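Local coordinates for protein methylenetetrahydrofolate--tRNA-(uracil-5-)-methyltransferase TrmFO (Thermus thermophilus, PDB 3G5S) that probably catalyses the folate- and FAD-dependent methylation of uridine 54 in tRNA to 5-methyluridine, using methylenetetrahydrofolate as carbon donor and NADH or NADPH as reductant, at residues V121-P126 with L145-G150; A368-S373 with L421-A426. All coordinates share one frame; numbering follows the deposited sequence.

Contact 1 and contact 2 illustrate how the place of a loop-on-helix contact in a fold shapes its chemistry. Both press an irregular loop on one flank of a helix, and they bury similar areas, yet they use different elements and stand about 33 Å apart between centres. Contact 1 is a surface contact of the FAD-binding Rossmann-type domain: the end of one isoleucine packs against apolar and arginine side chains, while a salt bridge and three waters bridge the more exposed side. Contact 2 lies away from the cofactor and is partly buried. No polar bond crosses it; prolines, an alanine and a phenylalanine meet instead, and the serine ending the turn bonds back into it and to the start of helix 374-384.

Contact 1: residues V121-P126 with L145-G150; sequences VREIPP and LKRRFG. With FAD (flavin-adenine dinucleotide), chain B.
The adenine end of the FAD site, in the Rossmann-type fold of the MnmG family, is bordered by the loop between strands 114-117 and 129-131, and this loop leans on helix 139-149 through Ile124 and Glu123. Ile124 supplies the apolar part. Its CG1 branch, anti to the carbonyl carbon (chi1 -60°), extends toward the helix, so that CD1 meets Leu145 CD2 at 4.0 Å and approaches the Phe149 ring obliquely. The same methyl touches Arg148 CB at 3.8 Å and lies over one face of the Arg148 guanidinium, offset toward its rim. Arg148 CG lies over a face of the Phe149 ring, and bends at chi2 and chi3 beyond it bring the guanidinium back beside Ile124; Phe149 in turn stacks on Phe325.

Around this methyl the contact turns polar. Glu123 OE1 forms a salt bridge with Arg147 NH2 at 2.7 Å, reaching the guanidinium at its edge while the carboxylate plane is turned 47° from it. One water links this same NH2 to Arg122 O, and two more join Ile124 O to the two terminal nitrogens of Arg148, so that backbone carbonyls of the loop are tied to arginines of the helix. Earlier in the same loop, Val121 reads the adenine with its backbone alone, the pairing expected of an amide and carbonyl set against an adenine edge: FAD N6A donates to Val121 O at 2.9 Å, and Val121 N donates to FAD N1A, also at 2.9 Å, with an N-H...N angle of 167°.

Contact 2: residues A368-S373 with L421-A426; sequences APPEES and LEAFSA
Ser373 and Phe424 form the tightly packed, buried half of this contact, in which a type I beta turn, Pro370 to Ser373, rests on helix 409-429. Ser373 CB comes up to the edge of the Phe424 ring, 3.8 Å from CD1, and Pro369 lies alongside with its CB 4.0 Å from Phe424 CE1. Phe424 reaches this position because its CG is anti to the backbone N (chi1 -171°), which carries the ring along the loop. Ser373 also closes its own turn: its N and its OG both donate to Pro370 O, the hydroxyl at 2.8 Å and in the carbonyl plane. Standing between the backbone N and the carbonyl carbon (chi1 71°), OG is also bonded to Gly376 N, so the residue is the N-cap of helix 374-384. An alanine here would keep the CB contact with Phe424 but would probably leave Gly376 N without its cap and Pro370 O with one donor fewer.

The other side, around Ala423, is more open to solvent, though its carbon contacts are about as short. Ala423 CB receives Pro370 CG and Glu372 CB, each at 4.0 Å, and Pro370 CG also lies 3.8 Å from Ala423 O. On this outer side Glu372 also touches Pro401. The buried side is completed by helix 63-74, where Glu70 and Met71 touch Phe424, and by Trp427, one turn further along helix 409-429. Ser373, which also touches Glu70, thus sits where helices 63-74 and 409-429 meet the start of helix 374-384.

Contact 1: residues V121-P126 with L145-G150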
# COMPACT_ATOMS: atom_id res chain seq x y z
N VAL A 121 22.05 9.24 -0.18
CA VAL A 121 22.32 8.77 1.17
C VAL A 121 22.61 7.28 1.10
O VAL A 121 21.80 6.50 0.59
CB VAL A 121 21.12 9.07 2.08
CG1 VAL A 121 21.29 8.41 3.44
CG2 VAL A 121 20.93 10.57 2.21
N ARG A 122 23.78 6.88 1.58
CA ARG A 122 24.22 5.50 1.42
C ARG A 122 24.23 4.71 2.72
O ARG A 122 24.43 3.50 2.71
CB ARG A 122 25.61 5.47 0.78
CG ARG A 122 25.67 6.11 -0.60
CD ARG A 122 27.10 6.17 -1.15
NE ARG A 122 27.65 4.85 -1.39
CZ ARG A 122 27.40 4.11 -2.47
NH1 ARG A 122 26.59 4.58 -3.42
NH2 ARG A 122 27.95 2.91 -2.61
N GLU A 123 24.05 5.40 3.84
CA GLU A 123 24.00 4.76 5.15
C GLU A 123 22.86 5.41 5.91
O GLU A 123 22.51 6.56 5.63
CB GLU A 123 25.31 4.96 5.91
CG GLU A 123 26.54 4.44 5.19
CD GLU A 123 26.66 2.92 5.21
OE1 GLU A 123 25.91 2.26 5.96
OE2 GLU A 123 27.51 2.38 4.49
N ILE A 124 22.29 4.70 6.86
CA ILE A 124 21.21 5.25 7.65
C ILE A 124 21.74 6.42 8.47
O ILE A 124 22.65 6.25 9.28
CB ILE A 124 20.60 4.20 8.58
CG1 ILE A 124 20.04 3.04 7.75
CG2 ILE A 124 19.52 4.80 9.44
CD1 ILE A 124 19.74 1.80 8.58
N PRO A 125 21.20 7.63 8.24
CA PRO A 125 21.67 8.79 9.00
C PRO A 125 21.41 8.64 10.50
O PRO A 125 20.44 8.01 10.90
CB PRO A 125 20.79 9.93 8.45
CG PRO A 125 20.40 9.48 7.10
CD PRO A 125 20.20 8.01 7.23
N PRO A 126 22.28 9.24 11.33
CA PRO A 126 22.00 9.27 12.76
C PRO A 126 20.99 10.37 13.10
O PRO A 126 20.69 11.23 12.27
CB PRO A 126 23.37 9.60 13.35
CG PRO A 126 23.95 10.54 12.34
CD PRO A 126 23.48 10.01 10.98
N LEU A 145 19.91 -0.98 4.94
CA LEU A 145 18.72 -1.42 5.66
C LEU A 145 18.76 -2.92 5.94
O LEU A 145 18.39 -3.37 7.02
CB LEU A 145 17.46 -1.05 4.88
CG LEU A 145 17.11 0.43 4.95
CD1 LEU A 145 16.13 0.80 3.85
CD2 LEU A 145 16.57 0.80 6.32
N LYS A 146 19.19 -3.70 4.95
CA LYS A 146 19.34 -5.14 5.16
C LYS A 146 20.36 -5.45 6.25
O LYS A 146 20.15 -6.33 7.07
CB LYS A 146 19.73 -5.83 3.86
CG LYS A 146 18.63 -5.83 2.81
CD LYS A 146 18.95 -6.75 1.64
CE LYS A 146 20.30 -6.46 1.03
NZ LYS A 146 20.58 -7.37 -0.11
N ARG A 147 21.47 -4.72 6.25
CA ARG A 147 22.50 -4.93 7.27
C ARG A 147 21.95 -4.67 8.67
O ARG A 147 22.21 -5.43 9.61
CB ARG A 147 23.71 -4.02 7.03
CG ARG A 147 24.67 -4.49 5.96
CD ARG A 147 26.02 -3.80 6.10
NE ARG A 147 25.90 -2.34 6.10
CZ ARG A 147 25.86 -1.60 5.00
NH1 ARG A 147 25.92 -2.17 3.81
NH2 ARG A 147 25.75 -0.28 5.09
N ARG A 148 21.20 -3.59 8.82
CA ARG A 148 20.73 -3.15 10.12
C ARG A 148 19.54 -3.98 10.62
O ARG A 148 19.48 -4.33 11.80
CB ARG A 148 20.39 -1.65 10.07
CG ARG A 148 19.82 -1.01 11.33
CD ARG A 148 20.86 -0.64 12.38
NE ARG A 148 22.11 -0.10 11.85
CZ ARG A 148 22.41 1.20 11.75
NH1 ARG A 148 21.54 2.14 12.10
NH2 ARG A 148 23.60 1.56 11.28
N PHE A 149 18.62 -4.32 9.72
CA PHE A 149 17.36 -4.94 10.14
C PHE A 149 17.16 -6.39 9.71
O PHE A 149 16.25 -7.05 10.21
CB PHE A 149 16.17 -4.07 9.70
CG PHE A 149 16.20 -2.70 10.32
CD1 PHE A 149 15.93 -2.53 11.66
CD2 PHE A 149 16.54 -1.58 9.56
CE1 PHE A 149 15.98 -1.28 12.25
CE2 PHE A 149 16.59 -0.33 10.14
CZ PHE A 149 16.31 -0.18 11.49
N GLY A 150 17.99 -6.88 8.80
CA GLY A 150 17.92 -8.26 8.36
C GLY A 150 17.61 -8.40 6.88
O GLY A 150 16.69 -7.75 6.37
PA FAD B . 9.19 8.26 -4.74
O1A FAD B . 9.80 7.37 -5.78
O2A FAD B . 8.12 9.22 -5.15
O5B FAD B . 10.31 9.10 -3.98
C5B FAD B . 11.52 8.50 -3.53
C4B FAD B . 12.62 9.53 -3.70
O4B FAD B . 13.80 9.05 -3.07
C3B FAD B . 12.97 9.75 -5.17
O3B FAD B . 12.95 11.13 -5.49
C2B FAD B . 14.37 9.16 -5.32
O2B FAD B . 15.20 9.81 -6.27
C1B FAD B . 14.92 9.33 -3.91
N9A FAD B . 15.98 8.40 -3.47
C8A FAD B . 16.00 7.04 -3.58
N7A FAD B . 17.10 6.58 -2.95
C5A FAD B . 17.77 7.64 -2.43
C6A FAD B . 18.94 7.76 -1.69
N6A FAD B . 19.58 6.70 -1.19
N1A FAD B . 19.34 9.01 -1.31
C2A FAD B . 18.63 10.14 -1.66
N3A FAD B . 17.47 10.03 -2.39
C4A FAD B . 17.07 8.79 -2.76
N1 FAD B . 1.48 5.07 -7.95
C2 FAD B . 0.20 5.45 -8.25
O2 FAD B . -0.57 5.79 -7.35
N3 FAD B . -0.23 5.45 -9.56
C4 FAD B . 0.61 5.09 -10.61
O4 FAD B . 0.20 5.11 -11.77
C4X FAD B . 1.91 4.71 -10.29
N5 FAD B . 2.79 4.33 -11.29
C5X FAD B . 4.08 3.96 -10.96
C6 FAD B . 4.96 3.59 -11.97
C7 FAD B . 6.26 3.21 -11.67
C7M FAD B . 7.20 2.81 -12.77
C8 FAD B . 6.68 3.21 -10.35
C8M FAD B . 8.08 2.80 -10.01
C9 FAD B . 5.80 3.58 -9.33
C9A FAD B . 4.50 3.96 -9.63
N10 FAD B . 3.62 4.32 -8.62
C10 FAD B . 2.34 4.70 -8.97
C1' FAD B . 3.80 3.72 -7.24
C2' FAD B . 4.00 4.76 -6.12
O2' FAD B . 2.78 5.27 -5.63
C3' FAD B . 4.94 5.89 -6.55
O3' FAD B . 6.20 5.31 -6.79
C4' FAD B . 5.08 6.99 -5.50
O4' FAD B . 5.78 8.07 -6.10
C5' FAD B . 5.78 6.51 -4.24
O5' FAD B . 6.12 7.61 -3.43
P FAD B . 7.45 7.54 -2.54
O1P FAD B . 7.43 6.34 -1.65
O2P FAD B . 7.60 8.88 -1.89
O3P FAD B . 8.63 7.28 -3.60
O HOH W 1 25.42 0.82 2.02
O HOH W 2 24.36 4.06 9.76
O HOH W 3 22.44 5.21 11.90

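Contact 2: residues A368-S373 with L421-A426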
# COMPACT_ATOMS: atom_id res chain seq x y z
N ALA A 368 -1.13 8.15 16.28
CA ALA A 368 -1.60 7.49 15.07
C ALA A 368 -3.10 7.67 14.99
O ALA A 368 -3.79 7.59 15.99
CB ALA A 368 -1.25 6.02 15.07
N PRO A 369 -3.61 7.93 13.78
CA PRO A 369 -5.05 8.18 13.64
C PRO A 369 -5.86 6.92 13.88
O PRO A 369 -5.33 5.81 13.84
CB PRO A 369 -5.21 8.64 12.19
CG PRO A 369 -3.90 8.46 11.53
CD PRO A 369 -2.88 8.00 12.50
N PRO A 370 -7.16 7.08 14.13
CA PRO A 370 -8.00 5.96 14.55
C PRO A 370 -8.33 4.98 13.42
O PRO A 370 -8.25 5.34 12.24
CB PRO A 370 -9.27 6.64 15.04
CG PRO A 370 -9.30 7.94 14.32
CD PRO A 370 -7.88 8.36 14.12
N GLU A 371 -8.73 3.77 13.80
CA GLU A 371 -9.04 2.70 12.86
C GLU A 371 -10.14 3.05 11.85
O GLU A 371 -10.17 2.49 10.75
CB GLU A 371 -9.44 1.42 13.63
CG GLU A 371 -10.65 1.61 14.54
CD GLU A 371 -11.15 0.31 15.15
OE1 GLU A 371 -10.55 -0.75 14.89
OE2 GLU A 371 -12.16 0.35 15.90
N GLU A 372 -11.04 3.95 12.22
CA GLU A 372 -12.14 4.35 11.33
C GLU A 372 -11.68 5.24 10.20
O GLU A 372 -12.36 5.35 9.18
CB GLU A 372 -13.24 5.07 12.10
CG GLU A 372 -14.00 4.20 13.08
CD GLU A 372 -13.20 3.86 14.32
OE1 GLU A 372 -12.20 4.55 14.61
OE2 GLU A 372 -13.59 2.88 15.01
N SER A 373 -10.55 5.92 10.38
CA SER A 373 -10.02 6.76 9.32
C SER A 373 -9.26 5.90 8.34
O SER A 373 -8.74 4.83 8.69
CB SER A 373 -9.13 7.88 9.88
OG SER A 373 -7.90 7.40 10.38
N LEU A 421 -14.11 10.32 8.09
CA LEU A 421 -13.66 11.70 7.99
C LEU A 421 -13.88 12.41 9.32
O LEU A 421 -13.02 13.17 9.78
CB LEU A 421 -14.37 12.42 6.85
CG LEU A 421 -13.89 13.83 6.53
CD1 LEU A 421 -12.38 13.85 6.26
CD2 LEU A 421 -14.66 14.37 5.34
N GLU A 422 -15.03 12.16 9.95
CA GLU A 422 -15.31 12.73 11.26
C GLU A 422 -14.30 12.26 12.31
O GLU A 422 -13.82 13.05 13.11
CB GLU A 422 -16.74 12.39 11.71
CG GLU A 422 -17.06 12.90 13.11
CD GLU A 422 -18.42 12.45 13.64
OE1 GLU A 422 -19.26 11.99 12.84
OE2 GLU A 422 -18.65 12.56 14.86
N ALA A 423 -14.00 10.96 12.30
CA ALA A 423 -13.04 10.40 13.24
C ALA A 423 -11.67 11.03 13.04
O ALA A 423 -10.98 11.35 14.01
CB ALA A 423 -12.96 8.89 13.10
N PHE A 424 -11.27 11.19 11.79
CA PHE A 424 -9.97 11.77 11.50
C PHE A 424 -9.89 13.22 11.97
O PHE A 424 -8.89 13.65 12.55
CB PHE A 424 -9.67 11.69 10.01
CG PHE A 424 -8.26 12.07 9.67
CD1 PHE A 424 -7.22 11.19 9.89
CD2 PHE A 424 -7.97 13.33 9.17
CE1 PHE A 424 -5.92 11.54 9.60
CE2 PHE A 424 -6.67 13.68 8.88
CZ PHE A 424 -5.64 12.78 9.10
N SER A 425 -10.95 13.98 11.70
CA SER A 425 -11.00 15.38 12.10
C SER A 425 -10.94 15.53 13.61
O SER A 425 -10.27 16.42 14.13
CB SER A 425 -12.24 16.05 11.54
OG SER A 425 -12.15 16.17 10.13
N ALA A 426 -11.65 14.67 14.33
CA ALA A 426 -11.61 14.72 15.79
C ALA A 426 -10.20 14.39 16.30
O ALA A 426 -9.71 15.00 17.25
CB ALA A 426 -12.64 13.77 16.39